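Local coordinates for protein fuculose-1-phosphate aldolase (Glaciozyma antarctica, PDB 4XXF) that belongs to the class II aldolases of the AraD-like clan, zinc-binding enzymes, and is present here as an assembly of four chains, at residues L22-A34 against L64-L76. Sequence-based numbering, arbitrary orientation. Where two conformers were deposited one is given.
Sequences LKERLVAAIRIFA and LAFRLMTVSDLIL
Val-27, Ile-30 and Ala-34 of helix 15-36 pack on Phe-66, Met-69, Val-71 and Leu-74 in a mainly apolar helix-to-loop contact, where two short 3-10 turns lead into the edge strand 75-78. Ile-30 is central: its CG2, anti to the backbone N, lies 3.5 Å from CG of Phe-66, the two side chains crossing near a right angle, while its CD1 meets Met-69 CG and Leu-74 CD2. One turn earlier, Val-27 CG2 touches both the 70-71 peptide and Leu-74, 3.8 Å from Leu-74 CD1. At the far end the Ala-34 methyl sits 3.4 Å from the backbone N of Arg-67.

Polar grip comes from Arg-31, whose chain bends about CB-CG (chi2 -87°) to bring the guanidinium to the loop backbone. NE and NH2 both donate side-on to Met-69 O, at 2.9 Å and 3.0 Å; NE follows a lone pair in the carbonyl plane, whereas NH2 comes from above it. Arg-67 O lies over the centre of one guanidinium face, 2.9 Å above the plane. Glu-255 OE1 forms salt bridges with NH1 of both Arg-31 and Arg-67, so the two guanidinium groups share one carboxylate oxygen. Near the strand, a water accepts from Lys-23 NZ and donates to Val-71 O and Leu-74 O, tying the helix to the second turn. That turn is held by Asp-73 OD2, which accepts from Thr-70 N and OG1 (2.7 Å to OG1). The arrangement is a helix packed over the connection to an edge strand of the central sheet in an AraD-like alpha/beta fold.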
ATOM      1  N   LEU A  22       3.476  -3.873 -31.380  1.00 11.70           N
ATOM      2  CA  LEU A  22       4.589  -3.627 -30.468  1.00 12.75           C
ATOM      3  C   LEU A  22       4.479  -2.272 -29.780  1.00 11.21           C
ATOM      4  O   LEU A  22       4.763  -2.174 -28.594  1.00 12.44           O
ATOM      5  CB  LEU A  22       5.919  -3.738 -31.208  1.00 13.45           C
ATOM      6  CG  LEU A  22       6.328  -5.144 -31.647  1.00 13.73           C
ATOM      7  CD1 LEU A  22       7.549  -5.070 -32.541  1.00 15.98           C
ATOM      8  CD2 LEU A  22       6.595  -6.049 -30.446  1.00 15.89           C
ATOM      9  N   LYS A  23       4.069  -1.233 -30.495  1.00 11.72           N
ATOM     10  CA  LYS A  23       3.902   0.076 -29.872  1.00 12.37           C
ATOM     11  C   LYS A  23       2.806   0.030 -28.805  1.00 12.40           C
ATOM     12  O   LYS A  23       2.983   0.555 -27.702  1.00 12.31           O
ATOM     13  CB  LYS A  23       3.600   1.146 -30.929  1.00 12.23           C
ATOM     14  CG  LYS A  23       4.799   1.481 -31.820  1.00 13.50           C
ATOM     15  CD  LYS A  23       4.490   2.535 -32.883  1.00 13.54           C
ATOM     16  CE  LYS A  23       4.230   3.898 -32.256  1.00 15.46           C
ATOM     17  NZ  LYS A  23       3.912   4.910 -33.305  1.00 18.10           N
ATOM     18  N   GLU A  24       1.682  -0.607 -29.111  1.00 11.70           N
ATOM     19  CA  GLU A  24       0.639  -0.721 -28.103  1.00 11.86           C
ATOM     20  C   GLU A  24       1.139  -1.544 -26.900  1.00 11.82           C
ATOM     21  O   GLU A  24       0.825  -1.229 -25.741  1.00 11.47           O
ATOM     22  CB  GLU A  24      -0.627  -1.344 -28.697  1.00 12.11           C
ATOM     23  CG  GLU A  24      -1.749  -1.475 -27.654  1.00 14.85           C
ATOM     24  CD  GLU A  24      -2.927  -2.313 -28.115  1.00 19.55           C
ATOM     25  OE1 GLU A  24      -2.969  -2.726 -29.293  1.00 22.01           O
ATOM     26  OE2 GLU A  24      -3.819  -2.577 -27.281  1.00 19.65           O
ATOM     27  N   ARG A  25       1.919  -2.589 -27.165  1.00 10.64           N
ATOM     28  CA  ARG A  25       2.391  -3.469 -26.104  1.00 11.42           C
ATOM     29  C   ARG A  25       3.378  -2.717 -25.209  1.00 10.61           C
ATOM     30  O   ARG A  25       3.381  -2.914 -23.987  1.00 11.67           O
ATOM     31  CB  ARG A  25       3.035  -4.736 -26.689  1.00 12.46           C
ATOM     32  CG  ARG A  25       3.042  -5.946 -25.765  1.00 13.15           C
ATOM     33  CD  ARG A  25       1.621  -6.401 -25.475  1.00 14.53           C
ATOM     34  NE  ARG A  25       1.533  -7.742 -24.909  1.00 13.82           N
ATOM     35  CZ  ARG A  25       0.387  -8.285 -24.515  1.00 17.50           C
ATOM     36  NH1 ARG A  25      -0.741  -7.598 -24.647  1.00 17.62           N
ATOM     37  NH2 ARG A  25       0.361  -9.502 -23.995  1.00 20.05           N
ATOM     38  N   LEU A  26       4.221  -1.874 -25.803  1.00 11.28           N
ATOM     39  CA  LEU A  26       5.164  -1.063 -25.038  1.00 10.16           C
ATOM     40  C   LEU A  26       4.421  -0.075 -24.156  1.00 10.97           C
ATOM     41  O   LEU A  26       4.778   0.108 -22.986  1.00 11.41           O
ATOM     42  CB  LEU A  26       6.131  -0.321 -25.972  1.00 11.97           C
ATOM     43  CG  LEU A  26       7.207   0.477 -25.236  1.00 14.35           C
ATOM     44  CD1 LEU A  26       8.077  -0.432 -24.400  1.00 20.90           C
ATOM     45  CD2 LEU A  26       8.038   1.297 -26.183  1.00 14.10           C
ATOM     46  N   VAL A  27       3.381   0.555 -24.692  1.00 11.00           N
ATOM     47  CA  VAL A  27       2.561   1.450 -23.893  1.00 10.51           C
ATOM     48  C   VAL A  27       1.887   0.688 -22.743  1.00 10.82           C
ATOM     49  O   VAL A  27       1.877   1.164 -21.598  1.00 11.04           O
ATOM     50  CB  VAL A  27       1.513   2.159 -24.769  1.00 11.05           C
ATOM     51  CG1 VAL A  27       0.535   2.914 -23.899  1.00 13.22           C
ATOM     52  CG2 VAL A  27       2.196   3.109 -25.729  1.00 13.44           C
ATOM     53  N   ALA A  28       1.348  -0.495 -23.024  1.00 10.89           N
ATOM     54  CA  ALA A  28       0.748  -1.310 -21.970  1.00 10.11           C
ATOM     55  C   ALA A  28       1.781  -1.614 -20.886  1.00 10.40           C
ATOM     56  O   ALA A  28       1.477  -1.572 -19.697  1.00 10.46           O
ATOM     57  CB  ALA A  28       0.176  -2.594 -22.546  1.00 10.92           C
ATOM     58  N   ALA A  29       3.009  -1.913 -21.291  1.00 10.72           N
ATOM     59  CA  ALA A  29       4.074  -2.213 -20.334  1.00 10.83           C
ATOM     60  C   ALA A  29       4.385  -1.003 -19.448  1.00  9.92           C
ATOM     61  O   ALA A  29       4.518  -1.126 -18.224  1.00 10.81           O
ATOM     62  CB  ALA A  29       5.327  -2.673 -21.057  1.00 10.93           C
ATOM     63  N   ILE A  30       4.482   0.166 -20.065  1.00  9.66           N
ATOM     64  CA  ILE A  30       4.731   1.402 -19.340  1.00 10.38           C
ATOM     65  C   ILE A  30       3.579   1.681 -18.366  1.00  9.68           C
ATOM     66  O   ILE A  30       3.796   2.057 -17.200  1.00 10.05           O
ATOM     67  CB  ILE A  30       4.921   2.545 -20.327  1.00 10.12           C
ATOM     68  CG1 ILE A  30       6.220   2.331 -21.117  1.00 11.04           C
ATOM     69  CG2 ILE A  30       4.926   3.870 -19.593  1.00 11.43           C
ATOM     70  CD1 ILE A  30       6.306   3.134 -22.424  1.00 14.07           C
ATOM     71  N   ARG A  31       2.348   1.457 -18.824  1.00 10.39           N
ATOM     72  CA  ARG A  31       1.174   1.613 -17.958  1.00  9.48           C
ATOM     73  C   ARG A  31       1.182   0.616 -16.786  1.00 10.16           C
ATOM     74  O   ARG A  31       0.753   0.954 -15.662  1.00 10.16           O
ATOM     75  CB  ARG A  31      -0.116   1.463 -18.772  1.00  9.80           C
ATOM     76  CG  ARG A  31      -0.391   2.664 -19.682  1.00 11.11           C
ATOM     77  CD  ARG A  31      -1.153   3.762 -18.932  1.00 12.30           C
ATOM     78  NE  ARG A  31      -1.528   4.849 -19.831  1.00 11.00           N
ATOM     79  CZ  ARG A  31      -2.672   5.515 -19.772  1.00 10.75           C
ATOM     80  NH1 ARG A  31      -3.592   5.196 -18.877  1.00 12.61           N
ATOM     81  NH2 ARG A  31      -2.915   6.475 -20.647  1.00 12.51           N
ATOM     82  N   ILE A  32       1.663  -0.602 -17.020  1.00  9.75           N
ATOM     83  CA  ILE A  32       1.807  -1.570 -15.937  1.00 10.00           C
ATOM     84  C   ILE A  32       2.809  -1.055 -14.907  1.00 10.01           C
ATOM     85  O   ILE A  32       2.567  -1.132 -13.696  1.00 10.15           O
ATOM     86  CB  ILE A  32       2.255  -2.963 -16.465  1.00 10.15           C
ATOM     87  CG1 ILE A  32       1.099  -3.664 -17.176  1.00 10.67           C
ATOM     88  CG2 ILE A  32       2.832  -3.823 -15.332  1.00 11.37           C
ATOM     89  CD1 ILE A  32       1.539  -4.768 -18.126  1.00 11.80           C
ATOM     90  N   PHE A  33       3.940  -0.534 -15.368  1.00  9.73           N
ATOM     91  CA  PHE A  33       4.933   0.020 -14.436  1.00 10.25           C
ATOM     92  C   PHE A  33       4.322   1.118 -13.569  1.00 11.31           C
ATOM     93  O   PHE A  33       4.538   1.131 -12.358  1.00 11.04           O
ATOM     94  CB  PHE A  33       6.161   0.541 -15.193  1.00 10.65           C
ATOM     95  CG  PHE A  33       7.205  -0.518 -15.464  1.00  9.94           C
ATOM     96  CD1 PHE A  33       6.848  -1.760 -15.977  1.00 11.84           C
ATOM     97  CD2 PHE A  33       8.544  -0.273 -15.206  1.00 12.63           C
ATOM     98  CE1 PHE A  33       7.815  -2.749 -16.237  1.00 12.42           C
ATOM     99  CE2 PHE A  33       9.510  -1.243 -15.451  1.00 12.62           C
ATOM    100  CZ  PHE A  33       9.150  -2.487 -15.982  1.00 12.44           C
ATOM    101  N   ALA A  34       3.514   1.992 -14.153  1.00 10.54           N
ATOM    102  CA  ALA A  34       2.839   3.012 -13.348  1.00 10.61           C
ATOM    103  C   ALA A  34       1.841   2.383 -12.393  1.00 10.44           C
ATOM    104  O   ALA A  34       1.753   2.791 -11.228  1.00 11.89           O
ATOM    105  CB  ALA A  34       2.145   4.022 -14.223  1.00 12.34           C
ATOM    106  N   LEU A  64       7.268  12.476 -19.559  1.00 11.91           N
ATOM    107  CA  LEU A  64       5.844  12.149 -19.554  1.00 11.54           C
ATOM    108  C   LEU A  64       5.544  11.049 -18.529  1.00 12.66           C
ATOM    109  O   LEU A  64       6.201  10.006 -18.501  1.00 12.62           O
ATOM    110  CB  LEU A  64       5.384  11.706 -20.947  1.00 13.63           C
ATOM    111  CG  LEU A  64       3.905  11.336 -21.063  1.00 12.71           C
ATOM    112  CD1 LEU A  64       3.004  12.512 -20.752  1.00 16.85           C
ATOM    113  CD2 LEU A  64       3.631  10.828 -22.454  1.00 14.94           C
ATOM    114  N   ALA A  65       4.548  11.277 -17.680  1.00 11.15           N
ATOM    115  CA  ALA A  65       4.164  10.303 -16.673  1.00 11.38           C
ATOM    116  C   ALA A  65       3.833   8.964 -17.311  1.00 10.54           C
ATOM    117  O   ALA A  65       3.060   8.892 -18.276  1.00 11.48           O
ATOM    118  CB  ALA A  65       2.968  10.794 -15.895  1.00 12.21           C
ATOM    119  N   PHE A  66       4.377   7.887 -16.748  1.00 10.42           N
ATOM    120  CA  PHE A  66       4.051   6.544 -17.232  1.00 11.19           C
ATOM    121  C   PHE A  66       2.534   6.299 -17.188  1.00 11.02           C
ATOM    122  O   PHE A  66       1.978   5.648 -18.082  1.00 11.62           O
ATOM    123  CB  PHE A  66       4.760   5.469 -16.407  1.00 11.76           C
ATOM    124  CG  PHE A  66       6.238   5.316 -16.689  1.00 11.73           C
ATOM    125  CD1 PHE A  66       6.960   6.256 -17.411  1.00 13.09           C
ATOM    126  CD2 PHE A  66       6.897   4.197 -16.210  1.00 13.95           C
ATOM    127  CE1 PHE A  66       8.323   6.075 -17.642  1.00 15.03           C
ATOM    128  CE2 PHE A  66       8.255   4.006 -16.434  1.00 16.60           C
ATOM    129  CZ  PHE A  66       8.970   4.949 -17.149  1.00 17.23           C
ATOM    130  N   ARG A  67       1.869   6.824 -16.157  1.00 11.25           N
ATOM    131  CA  ARG A  67       0.430   6.674 -15.961  1.00 10.21           C
ATOM    132  C   ARG A  67      -0.397   7.250 -17.109  1.00 10.62           C
ATOM    133  O   ARG A  67      -1.545   6.855 -17.296  1.00 12.03           O
ATOM    134  CB  ARG A  67       0.050   7.350 -14.626  1.00 11.11           C
ATOM    135  CG  ARG A  67      -1.444   7.506 -14.340  1.00 11.57           C
ATOM    136  CD  ARG A  67      -2.121   6.147 -14.213  1.00 12.38           C
ATOM    137  NE  ARG A  67      -3.532   6.259 -13.857  1.00 13.93           N
ATOM    138  CZ  ARG A  67      -4.502   6.520 -14.726  1.00 12.73           C
ATOM    139  NH1 ARG A  67      -4.224   6.726 -16.002  1.00 13.37           N
ATOM    140  NH2 ARG A  67      -5.761   6.582 -14.309  1.00 15.94           N
ATOM    141  N   LEU A  68       0.178   8.182 -17.864  1.00 12.02           N
ATOM    142  CA  LEU A  68      -0.540   8.843 -18.949  1.00 11.66           C
ATOM    143  C   LEU A  68      -0.028   8.455 -20.333  1.00 12.35           C
ATOM    144  O   LEU A  68      -0.459   9.037 -21.327  1.00 14.37           O
ATOM    145  CB  LEU A  68      -0.452  10.364 -18.784  1.00 13.10           C
ATOM    146  CG  LEU A  68      -0.941  10.862 -17.419  1.00 11.33           C
ATOM    147  CD1 LEU A  68      -0.654  12.355 -17.266  1.00 13.68           C
ATOM    148  CD2 LEU A  68      -2.435  10.587 -17.202  1.00 14.48           C
ATOM    149  N   MET A  69       0.864   7.467 -20.411  1.00 10.67           N
ATOM    150  CA  MET A  69       1.461   7.072 -21.688  1.00 11.63           C
ATOM    151  C   MET A  69       0.393   6.638 -22.682  1.00 12.10           C
ATOM    152  O   MET A  69      -0.523   5.902 -22.327  1.00 12.19           O
ATOM    153  CB  MET A  69       2.457   5.933 -21.466  1.00 12.88           C
ATOM    154  CG  MET A  69       3.414   5.681 -22.636  1.00 12.57           C
ATOM    155  SD  MET A  69       4.522   7.091 -22.961  1.00 13.68           S
ATOM    156  CE  MET A  69       5.057   7.548 -21.304  1.00 12.67           C
ATOM    157  N   THR A  70       0.511   7.098 -23.927  1.00 11.94           N
ATOM    158  CA  THR A  70      -0.348   6.626 -25.016  1.00 12.44           C
ATOM    159  C   THR A  70       0.520   6.277 -26.210  1.00 11.86           C
ATOM    160  O   THR A  70       1.679   6.686 -26.285  1.00 12.73           O
ATOM    161  CB  THR A  70      -1.408   7.665 -25.464  1.00 12.04           C
ATOM    162  OG1 THR A  70      -0.768   8.725 -26.180  1.00 14.71           O
ATOM    163  CG2 THR A  70      -2.171   8.232 -24.271  1.00 13.66           C
ATOM    164  N   VAL A  71      -0.052   5.521 -27.138  1.00 13.00           N
ATOM    165  CA  VAL A  71       0.668   5.122 -28.341  1.00 14.17           C
ATOM    166  C   VAL A  71       1.214   6.337 -29.110  1.00 13.98           C
ATOM    167  O   VAL A  71       2.353   6.313 -29.588  1.00 14.60           O
ATOM    168  CB  VAL A  71      -0.235   4.248 -29.249  1.00 13.69           C
ATOM    169  CG1 VAL A  71       0.354   4.103 -30.653  1.00 17.69           C
ATOM    170  CG2 VAL A  71      -0.450   2.890 -28.600  1.00 16.45           C
ATOM    171  N   SER A  72       0.435   7.417 -29.164  1.00 13.45           N
ATOM    172  CA  SER A  72       0.828   8.632 -29.882  0.83 15.27           C
ATOM    173  C   SER A  72       2.022   9.353 -29.264  1.00 15.01           C
ATOM    174  O   SER A  72       2.664  10.175 -29.920  1.00 17.36           O
ATOM    175  CB  SER A  72      -0.356   9.598 -29.959  0.83 17.21           C
ATOM    176  OG  SER A  72      -1.353   9.089 -30.828  0.83 20.40           O
ATOM    177  N   ASP A  73       2.322   9.057 -28.000  1.00 14.11           N
ATOM    178  CA  ASP A  73       3.439   9.706 -27.323  1.00 13.91           C
ATOM    179  C   ASP A  73       4.794   9.087 -27.626  1.00 13.74           C
ATOM    180  O   ASP A  73       5.826   9.749 -27.482  1.00 14.69           O
ATOM    181  CB  ASP A  73       3.232   9.658 -25.810  1.00 14.11           C
ATOM    182  CG  ASP A  73       2.039  10.460 -25.360  1.00 16.27           C
ATOM    183  OD1 ASP A  73       1.998  11.678 -25.641  1.00 16.17           O
ATOM    184  OD2 ASP A  73       1.139   9.871 -24.719  1.00 14.32           O
ATOM    185  N   LEU A  74       4.808   7.808 -28.000  1.00 12.99           N
ATOM    186  CA  LEU A  74       6.076   7.110 -28.201  1.00 13.74           C
ATOM    187  C   LEU A  74       6.905   7.753 -29.296  1.00 13.40           C
ATOM    188  O   LEU A  74       6.373   8.156 -30.337  1.00 14.40           O
ATOM    189  CB  LEU A  74       5.853   5.651 -28.570  1.00 12.84           C
ATOM    190  CG  LEU A  74       5.145   4.778 -27.546  1.00 11.94           C
ATOM    191  CD1 LEU A  74       5.163   3.350 -28.073  1.00 14.18           C
ATOM    192  CD2 LEU A  74       5.817   4.876 -26.162  1.00 14.65           C
ATOM    193  N   ILE A  75       8.216   7.794 -29.086  1.00 13.75           N
ATOM    194  CA  ILE A  75       9.125   8.352 -30.077  1.00 14.43           C
ATOM    195  C   ILE A  75      10.042   7.279 -30.632  1.00 13.96           C
ATOM    196  O   ILE A  75      10.302   6.265 -29.979  1.00 14.30           O
ATOM    197  CB  ILE A  75       9.977   9.501 -29.493  1.00 13.48           C
ATOM    198  CG1 ILE A  75      10.625   9.094 -28.167  1.00 15.56           C
ATOM    199  CG2 ILE A  75       9.127  10.765 -29.323  1.00 18.16           C
ATOM    200  CD1 ILE A  75      11.710  10.048 -27.689  1.00 16.26           C
ATOM    201  N   LEU A  76      10.526   7.518 -31.841  1.00 14.75           N
ATOM    202  CA  LEU A  76      11.448   6.625 -32.518  1.00 14.12           C
ATOM    203  C   LEU A  76      12.839   7.234 -32.477  1.00 18.17           C
ATOM    204  O   LEU A  76      13.014   8.404 -32.806  1.00 18.22           O
ATOM    205  CB  LEU A  76      11.003   6.403 -33.959  1.00 17.28           C
ATOM    206  CG  LEU A  76      11.828   5.448 -34.819  1.00 17.97           C
ATOM    207  CD1 LEU A  76      11.744   4.021 -34.300  1.00 20.74           C
ATOM    208  CD2 LEU A  76      11.346   5.521 -36.264  1.00 20.21           C
TER
HETATM  209  O   HOH W   1       4.037   7.273 -31.547  1.00 17.27           O